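Local coordinates for protein cytochrome c, putative (Shewanella oneidensis, PDB 1SP3) that carries eight c-type hemes and probably works as a respiratory oxidoreductase that reduces tetrathionate, at residues Lys259-Asp264 / Thr270-Lys275; Ser253-Asp258 / Gly354-Glu359; Ala216-Ser219 / Leu223-His226. All blocks are in the same frame, centred on the assembly; numbering follows the deposited sequence.

Contact 1 of 3, residues Lys259-Asp264 / Thr270-Lys275; sequences KPETVD and TYQKKK
Lys259 lies across one face of the Tyr271 ring. Its CE stands over the middle, 4.0 Å from the centroid of the Tyr271 ring, in a CH-pi contact. NZ adds an off-centre cation-pi contact to the same ring. The lysine chain bends at its third and fourth torsions to stay over the aromatic. Glu261 CA sits at the ring edge, near its plane. With CG anti to the backbone N (chi1 -178°), the Tyr271 ring lies against Lys259 and its OH reaches Thr254 O and Asp257 N, to which it is hydrogen-bonded. Glu261 is the centre of an inverse gamma turn, in a loop that runs back almost antiparallel to strand 271-272 of the mixed sheet. From this turn the extended Glu261 side chain reaches the strand end. Lys273 N donates to Glu261 OE2 over 2.9 Å, almost perfectly straight (179°), from above the carboxylate plane. A water bridges OE2 to Lys274 N. With a leucine in place of Tyr271, Lys259 would probably lose its aromatic platform and Thr254 O its hydroxyl partner. Further along, Thr270 N donates to Thr262 O at 2.9 Å. The hydroxyls Thr262 OG1 and Thr270 OG1 are hydrogen-bonded at 2.8 Å.

Contact 2 of 3, residues Ser253-Asp258 / Gly354-Glu359; sequences STAGDD and GGYWSE
Tyr356 reaches from the start of a short helix to Ala255 and Gly256 in a loop. The contact is small, burying about 100 Å² in all, and one side chain spans the gap. The CB of Tyr356 points toward the loop. CG is anti to the backbone N (chi1 -171°), which carries the ring away from the helix, so that only its far end meets the other segment. CE2 packs on the methyl group of Ala255, with Tyr356 CE2 3.7 Å from Ala255 CB. CZ is slightly farther, 3.9 Å from the same Ala255 CB. The ring meets this methyl obliquely. The tip makes the closest approach. Tyr356 OH lies 3.4 Å from Ala255 CB, and it rests against the backbone where the two loop residues join. There it is 3.2 Å from Ala255 C and 3.2 Å from Gly256 CA. Gly256 N is also close, but its angle is too poor for a hydrogen bond. The hydroxyl leaves no room for a side chain at Gly256, since a CB there would fall 2.4 Å from Tyr356 OH. The Gly256 backbone angles (phi 100°) would also press such a CB against the carbonyl O of Ala255. On the helix side, Gly355 is the N-cap of helix 356-359, and its O accepts from both Ser358 N and Glu359 N. The Tyr356 ring also stacks with Trp362, meets Phe360 edge-to-face and touches Ala365 of helix 362-372. It therefore lies between that helix and the loop that joins strands 246-251 and 271-272.

Contact 3 of 3, residues Ala216-Ser219 / Leu223-His226; sequences APHS and LNTH. With HEC (heme c), chain I.
The side-chain amide of Asn224 grips His218 by three hydrogen bonds, two to its backbone and one to its imidazole. His218 is an axial ligand of a c-type heme with bis-histidine coordination, and His236, the last residue of a CXXCH motif, fills the other axial site. Asn224 OD1 takes two of the bonds. His218 N donates to it over 3.0 Å, in the carbonyl plane and on a lone pair. His218 ND1 donates to the same OD1 over 2.8 Å. That bond is bent (131°), and OD1 lies 23° out of the ring plane. The amide NH2 completes the set, with Asn224 ND2 giving a bond of 2.8 Å to His218 O. Ring and amide planes are only 25° apart. The ND1 bond fixes the rotation of the imidazole and would probably make NE2 a somewhat stronger donor to the iron. The ring is also clamped on both faces. Pro217 CG lies over the centre of one, and Leu223 CB makes a CH-pi contact with the other, 3.9 Å from the centroid of the His218 ring. Pro217 and Leu223 touch the porphyrin as well, with Pro217 CG 3.4 Å from HEC C1B and Leu223 CD2 3.7 Å from HEC CHD. Helix 221-226 serves two hemes. Its His226, with His415, is an axial ligand of a neighbouring heme, and Leu223 lies against that heme too. At the metal itself, His218 NE2 stands 2.1 Å from the heme iron, HEC FE.

In the fold
Contact 3 comes first along the chain, in the heme-binding part just before and on helix 221-226. Contacts 1 and 2 follow, at the far end of the molecule. Their centres lie about 48 Å and about 53 Å from that of contact 3, and contacts 2 and 3 are on opposite sides of the chain's centre. Contacts 1 and 2 are neighbours, with centres about 12 Å apart. Both use the long loop between strands 246-251 and 271-272. Contact 1 falls within the chain span that contact 2 closes. They also touch directly, as Gly256 N probably hydrogen-bonds Lys273 O. This pair joins a sheet edge to a short helix away from the heme sites, whereas contact 3 holds a heme ligand.

Contact 1 of 3, residues Lys259-Asp264 / Thr270-Lys275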
# COMPACT_ATOMS: atom_id res chain seq x y z
N LYS A 259 9.86 -9.91 27.90
CA LYS A 259 10.60 -11.03 27.36
C LYS A 259 11.54 -10.55 26.24
O LYS A 259 11.35 -9.45 25.67
CB LYS A 259 9.63 -12.12 26.88
CG LYS A 259 8.70 -11.71 25.75
CD LYS A 259 7.56 -12.72 25.58
CE LYS A 259 7.38 -13.09 24.12
NZ LYS A 259 5.91 -13.31 23.75
N PRO A 260 12.57 -11.35 25.94
CA PRO A 260 13.60 -10.94 24.97
C PRO A 260 13.03 -10.63 23.56
O PRO A 260 12.13 -11.34 23.04
CB PRO A 260 14.55 -12.18 24.91
CG PRO A 260 14.31 -12.94 26.22
CD PRO A 260 12.84 -12.69 26.53
N GLU A 261 13.54 -9.57 22.96
CA GLU A 261 13.12 -9.14 21.63
C GLU A 261 13.94 -9.84 20.54
O GLU A 261 14.78 -9.22 19.88
CB GLU A 261 13.22 -7.65 21.51
CG GLU A 261 12.42 -6.92 22.59
CD GLU A 261 12.22 -5.48 22.18
OE1 GLU A 261 13.12 -5.00 21.41
OE2 GLU A 261 11.18 -4.85 22.56
N THR A 262 13.64 -11.13 20.37
CA THR A 262 14.28 -12.11 19.51
C THR A 262 14.38 -11.73 18.01
O THR A 262 13.67 -10.86 17.54
CB THR A 262 13.53 -13.48 19.70
OG1 THR A 262 12.10 -13.30 19.52
CG2 THR A 262 13.58 -13.88 21.19
N VAL A 263 15.30 -12.38 17.29
CA VAL A 263 15.57 -12.03 15.89
C VAL A 263 15.53 -13.27 14.96
O VAL A 263 15.67 -14.40 15.42
CB VAL A 263 16.90 -11.22 15.72
CG1 VAL A 263 16.73 -9.68 16.10
CG2 VAL A 263 18.03 -11.89 16.49
N ASP A 264 15.19 -12.97 13.71
CA ASP A 264 15.14 -13.80 12.49
C ASP A 264 16.50 -14.34 12.07
O ASP A 264 17.51 -13.70 12.39
CB ASP A 264 14.83 -12.77 11.30
CG ASP A 264 13.74 -13.23 10.36
OD1 ASP A 264 13.98 -14.10 9.50
OD2 ASP A 264 12.59 -12.74 10.37
N THR A 270 11.47 -10.81 15.64
CA THR A 270 10.27 -11.62 15.67
C THR A 270 9.36 -11.23 16.85
O THR A 270 8.24 -11.68 16.91
CB THR A 270 10.58 -13.11 15.76
OG1 THR A 270 11.57 -13.28 16.77
CG2 THR A 270 11.26 -13.60 14.48
N TYR A 271 9.93 -10.54 17.84
CA TYR A 271 9.17 -10.02 18.97
C TYR A 271 9.63 -8.58 19.29
O TYR A 271 10.81 -8.32 19.31
CB TYR A 271 9.30 -10.86 20.26
CG TYR A 271 8.41 -10.22 21.33
CD1 TYR A 271 7.05 -10.33 21.24
CD2 TYR A 271 8.94 -9.42 22.35
CE1 TYR A 271 6.22 -9.73 22.15
CE2 TYR A 271 8.09 -8.84 23.29
CZ TYR A 271 6.72 -9.01 23.17
OH TYR A 271 5.82 -8.42 24.03
N GLN A 272 8.68 -7.67 19.51
CA GLN A 272 9.03 -6.40 20.11
C GLN A 272 7.96 -6.04 21.07
O GLN A 272 6.75 -6.24 20.78
CB GLN A 272 9.12 -5.29 19.05
CG GLN A 272 10.36 -5.43 18.18
CD GLN A 272 10.46 -4.27 17.21
OE1 GLN A 272 11.27 -3.40 17.41
NE2 GLN A 272 9.60 -4.25 16.16
N LYS A 273 8.38 -5.48 22.21
CA LYS A 273 7.47 -5.18 23.29
C LYS A 273 6.41 -4.24 22.77
O LYS A 273 5.23 -4.40 23.06
CB LYS A 273 8.19 -4.52 24.46
CG LYS A 273 7.28 -4.14 25.65
CD LYS A 273 8.11 -3.49 26.74
CE LYS A 273 7.22 -2.54 27.51
NZ LYS A 273 7.77 -2.38 28.88
N LYS A 274 6.84 -3.26 21.99
CA LYS A 274 5.93 -2.21 21.50
C LYS A 274 4.91 -2.69 20.46
O LYS A 274 3.89 -2.04 20.24
CB LYS A 274 6.74 -1.09 20.83
CG LYS A 274 7.44 -0.05 21.69
CD LYS A 274 7.98 1.04 20.68
CE LYS A 274 9.09 1.94 21.24
NZ LYS A 274 8.61 2.75 22.40
N LYS A 275 5.19 -3.79 19.78
CA LYS A 275 4.32 -4.21 18.68
C LYS A 275 3.79 -5.64 18.66
O LYS A 275 2.85 -5.88 18.01
CB LYS A 275 5.07 -3.96 17.35
CG LYS A 275 5.32 -2.44 17.05
CD LYS A 275 6.26 -2.23 15.83
CE LYS A 275 6.88 -0.78 15.79
NZ LYS A 275 7.63 -0.44 14.52
O HOH W 1 9.77 -2.39 21.65
O HOH W 2 14.13 -3.44 19.23

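Contact 2 of 3, residues Ser253-Asp258 / Gly354-Glu359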
# COMPACT_ATOMS: atom_id res chain seq x y z
N SER A 253 -1.35 -9.08 19.98
CA SER A 253 -1.85 -9.58 21.26
C SER A 253 -0.77 -9.81 22.28
O SER A 253 -0.98 -9.63 23.47
CB SER A 253 -2.70 -10.86 21.08
OG SER A 253 -1.86 -11.93 20.65
N THR A 254 0.39 -10.23 21.80
CA THR A 254 1.54 -10.42 22.64
C THR A 254 2.34 -9.15 23.00
O THR A 254 3.34 -9.25 23.74
CB THR A 254 2.48 -11.45 21.94
OG1 THR A 254 2.89 -10.93 20.66
CG2 THR A 254 1.76 -12.81 21.67
N ALA A 255 1.94 -7.98 22.52
CA ALA A 255 2.72 -6.75 22.82
C ALA A 255 2.73 -6.52 24.34
O ALA A 255 1.78 -6.95 25.03
CB ALA A 255 2.15 -5.50 22.13
N GLY A 256 3.75 -5.82 24.83
CA GLY A 256 3.70 -5.30 26.19
C GLY A 256 4.42 -6.07 27.28
O GLY A 256 4.39 -5.65 28.46
N ASP A 257 5.08 -7.17 26.91
CA ASP A 257 5.87 -7.98 27.84
C ASP A 257 7.36 -7.66 27.76
O ASP A 257 7.84 -7.15 26.75
CB ASP A 257 5.69 -9.47 27.54
CG ASP A 257 4.36 -10.02 28.06
OD1 ASP A 257 3.76 -9.38 28.96
OD2 ASP A 257 3.83 -11.08 27.59
N ASP A 258 8.10 -7.98 28.84
CA ASP A 258 9.56 -7.72 28.90
C ASP A 258 10.42 -8.97 28.60
O ASP A 258 11.58 -9.06 29.01
CB ASP A 258 10.00 -7.03 30.23
CG ASP A 258 9.39 -5.64 30.39
OD1 ASP A 258 9.64 -4.72 29.56
OD2 ASP A 258 8.60 -5.38 31.32
N GLY A 354 0.13 9.28 25.93
CA GLY A 354 -0.94 8.32 26.22
C GLY A 354 -0.97 7.09 25.31
O GLY A 354 -1.51 6.03 25.68
N GLY A 355 -0.37 7.21 24.13
CA GLY A 355 -0.20 6.09 23.21
C GLY A 355 0.44 4.81 23.71
O GLY A 355 1.32 4.81 24.60
N TYR A 356 0.04 3.70 23.09
CA TYR A 356 0.49 2.38 23.53
C TYR A 356 1.99 2.31 23.64
O TYR A 356 2.52 1.73 24.62
CB TYR A 356 -0.01 1.26 22.59
CG TYR A 356 0.29 -0.09 23.19
CD1 TYR A 356 -0.43 -0.55 24.30
CD2 TYR A 356 1.35 -0.84 22.74
CE1 TYR A 356 -0.14 -1.79 24.86
CE2 TYR A 356 1.66 -2.08 23.32
CZ TYR A 356 0.89 -2.55 24.34
OH TYR A 356 1.23 -3.76 24.91
N TRP A 357 2.65 2.87 22.63
CA TRP A 357 4.13 2.84 22.58
C TRP A 357 4.86 3.60 23.73
O TRP A 357 6.05 3.30 23.99
CB TRP A 357 4.68 3.29 21.25
CG TRP A 357 4.37 2.36 20.16
CD1 TRP A 357 4.00 1.03 20.26
CD2 TRP A 357 4.37 2.68 18.77
NE1 TRP A 357 3.78 0.51 19.00
CE2 TRP A 357 4.01 1.49 18.07
CE3 TRP A 357 4.68 3.84 18.04
CZ2 TRP A 357 3.90 1.45 16.66
CZ3 TRP A 357 4.58 3.81 16.66
CH2 TRP A 357 4.18 2.61 15.97
N SER A 358 4.17 4.53 24.40
CA SER A 358 4.77 5.00 25.66
C SER A 358 4.18 4.43 26.95
O SER A 358 4.92 4.11 27.87
CB SER A 358 4.95 6.51 25.76
OG SER A 358 3.81 7.15 25.30
N GLU A 359 2.87 4.31 27.02
CA GLU A 359 2.27 3.86 28.27
C GLU A 359 1.98 2.32 28.35
O GLU A 359 1.99 1.80 29.45
CB GLU A 359 1.05 4.72 28.60
CG GLU A 359 1.36 6.19 28.92
CD GLU A 359 2.27 6.39 30.15
OE1 GLU A 359 2.13 5.67 31.18
OE2 GLU A 359 3.14 7.28 30.07

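Contact 3 of 3, residues Ala216-Ser219 / Leu223-His226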
# COMPACT_ATOMS: atom_id res chain seq x y z
N ALA A 216 -2.12 -11.20 -26.83
CA ALA A 216 -1.71 -12.54 -27.18
C ALA A 216 -0.19 -12.55 -27.54
O ALA A 216 0.19 -12.84 -28.66
CB ALA A 216 -2.65 -13.11 -28.30
N PRO A 217 0.67 -12.28 -26.53
CA PRO A 217 2.07 -11.96 -26.73
C PRO A 217 2.96 -13.20 -26.96
O PRO A 217 4.14 -12.95 -27.25
CB PRO A 217 2.49 -11.37 -25.38
CG PRO A 217 1.64 -12.13 -24.39
CD PRO A 217 0.32 -12.31 -25.10
N HIS A 218 2.42 -14.43 -26.84
CA HIS A 218 3.18 -15.71 -26.91
C HIS A 218 3.13 -16.38 -28.32
O HIS A 218 2.10 -16.33 -29.00
CB HIS A 218 2.65 -16.66 -25.84
CG HIS A 218 2.41 -15.98 -24.50
ND1 HIS A 218 1.15 -15.72 -24.00
CD2 HIS A 218 3.28 -15.51 -23.57
CE1 HIS A 218 1.25 -15.14 -22.83
NE2 HIS A 218 2.53 -14.98 -22.54
N SER A 219 4.23 -16.96 -28.78
CA SER A 219 4.15 -17.78 -29.99
C SER A 219 3.37 -19.05 -29.61
O SER A 219 2.63 -19.59 -30.40
CB SER A 219 5.56 -18.16 -30.47
OG SER A 219 6.41 -18.45 -29.37
N LEU A 223 -0.55 -20.67 -24.42
CA LEU A 223 -0.36 -19.65 -23.40
C LEU A 223 -1.27 -18.47 -23.62
O LEU A 223 -1.85 -17.97 -22.64
CB LEU A 223 1.05 -19.16 -23.25
CG LEU A 223 2.02 -20.17 -22.70
CD1 LEU A 223 3.39 -19.58 -23.00
CD2 LEU A 223 1.89 -20.42 -21.14
N ASN A 224 -1.38 -18.03 -24.88
CA ASN A 224 -2.40 -17.06 -25.23
C ASN A 224 -3.80 -17.51 -24.86
O ASN A 224 -4.58 -16.68 -24.37
CB ASN A 224 -2.37 -16.71 -26.75
CG ASN A 224 -1.01 -16.25 -27.18
OD1 ASN A 224 -0.28 -15.73 -26.35
ND2 ASN A 224 -0.63 -16.44 -28.49
N THR A 225 -4.18 -18.77 -25.06
CA THR A 225 -5.54 -19.00 -24.62
C THR A 225 -5.78 -18.75 -23.05
O THR A 225 -6.89 -18.39 -22.64
CB THR A 225 -6.28 -20.25 -25.22
OG1 THR A 225 -6.95 -21.03 -24.18
CG2 THR A 225 -5.49 -21.18 -26.03
N HIS A 226 -4.75 -18.90 -22.22
CA HIS A 226 -4.85 -18.71 -20.79
C HIS A 226 -5.14 -17.29 -20.39
O HIS A 226 -5.67 -17.03 -19.29
CB HIS A 226 -3.57 -19.15 -20.09
CG HIS A 226 -3.45 -20.65 -19.93
ND1 HIS A 226 -3.23 -21.51 -21.00
CD2 HIS A 226 -3.50 -21.44 -18.83
CE1 HIS A 226 -3.12 -22.76 -20.55
NE2 HIS A 226 -3.28 -22.74 -19.23
FE HEC I . 3.53 -14.36 -20.82
CHA HEC I . 6.44 -14.99 -22.12
CHB HEC I . 3.72 -11.07 -21.69
CHC HEC I . 0.13 -13.85 -19.97
CHD HEC I . 3.33 -17.43 -19.41
NA HEC I . 4.85 -13.18 -21.82
C1A HEC I . 5.99 -13.71 -22.34
C2A HEC I . 6.68 -12.62 -22.97
C3A HEC I . 5.94 -11.51 -22.90
C4A HEC I . 4.78 -11.84 -22.10
CMA HEC I . 6.32 -10.13 -23.52
CAA HEC I . 8.01 -12.79 -23.75
CBA HEC I . 7.61 -13.33 -25.12
CGA HEC I . 8.85 -13.68 -25.92
O1A HEC I . 9.54 -12.78 -26.39
O2A HEC I . 9.20 -14.88 -26.02
NB HEC I . 2.19 -12.81 -20.84
C1B HEC I . 2.54 -11.52 -21.15
C2B HEC I . 1.40 -10.70 -21.01
C3B HEC I . 0.41 -11.46 -20.61
C4B HEC I . 0.87 -12.79 -20.48
CMB HEC I . 1.38 -9.21 -21.40
CAB HEC I . -1.05 -11.02 -20.39
CBB HEC I . -1.58 -10.52 -21.54
NC HEC I . 2.00 -15.43 -19.86
C1C HEC I . 0.73 -14.99 -19.55
C2C HEC I . 0.10 -15.99 -18.79
C3C HEC I . 1.01 -17.00 -18.61
C4C HEC I . 2.22 -16.64 -19.31
CMC HEC I . -1.33 -15.83 -18.24
CAC HEC I . 0.83 -18.33 -17.79
CBC HEC I . -0.28 -19.15 -17.81
ND HEC I . 4.66 -15.96 -20.71
C1D HEC I . 4.45 -17.15 -20.09
C2D HEC I . 5.55 -18.06 -20.33
C3D HEC I . 6.52 -17.25 -21.07
C4D HEC I . 5.89 -16.00 -21.34
CMD HEC I . 5.71 -19.52 -19.75
CAD HEC I . 7.95 -17.70 -21.62
CBD HEC I . 7.64 -18.41 -22.95
CGD HEC I . 7.88 -17.36 -24.02
O1D HEC I . 9.04 -16.76 -24.02
O2D HEC I . 6.93 -17.12 -24.88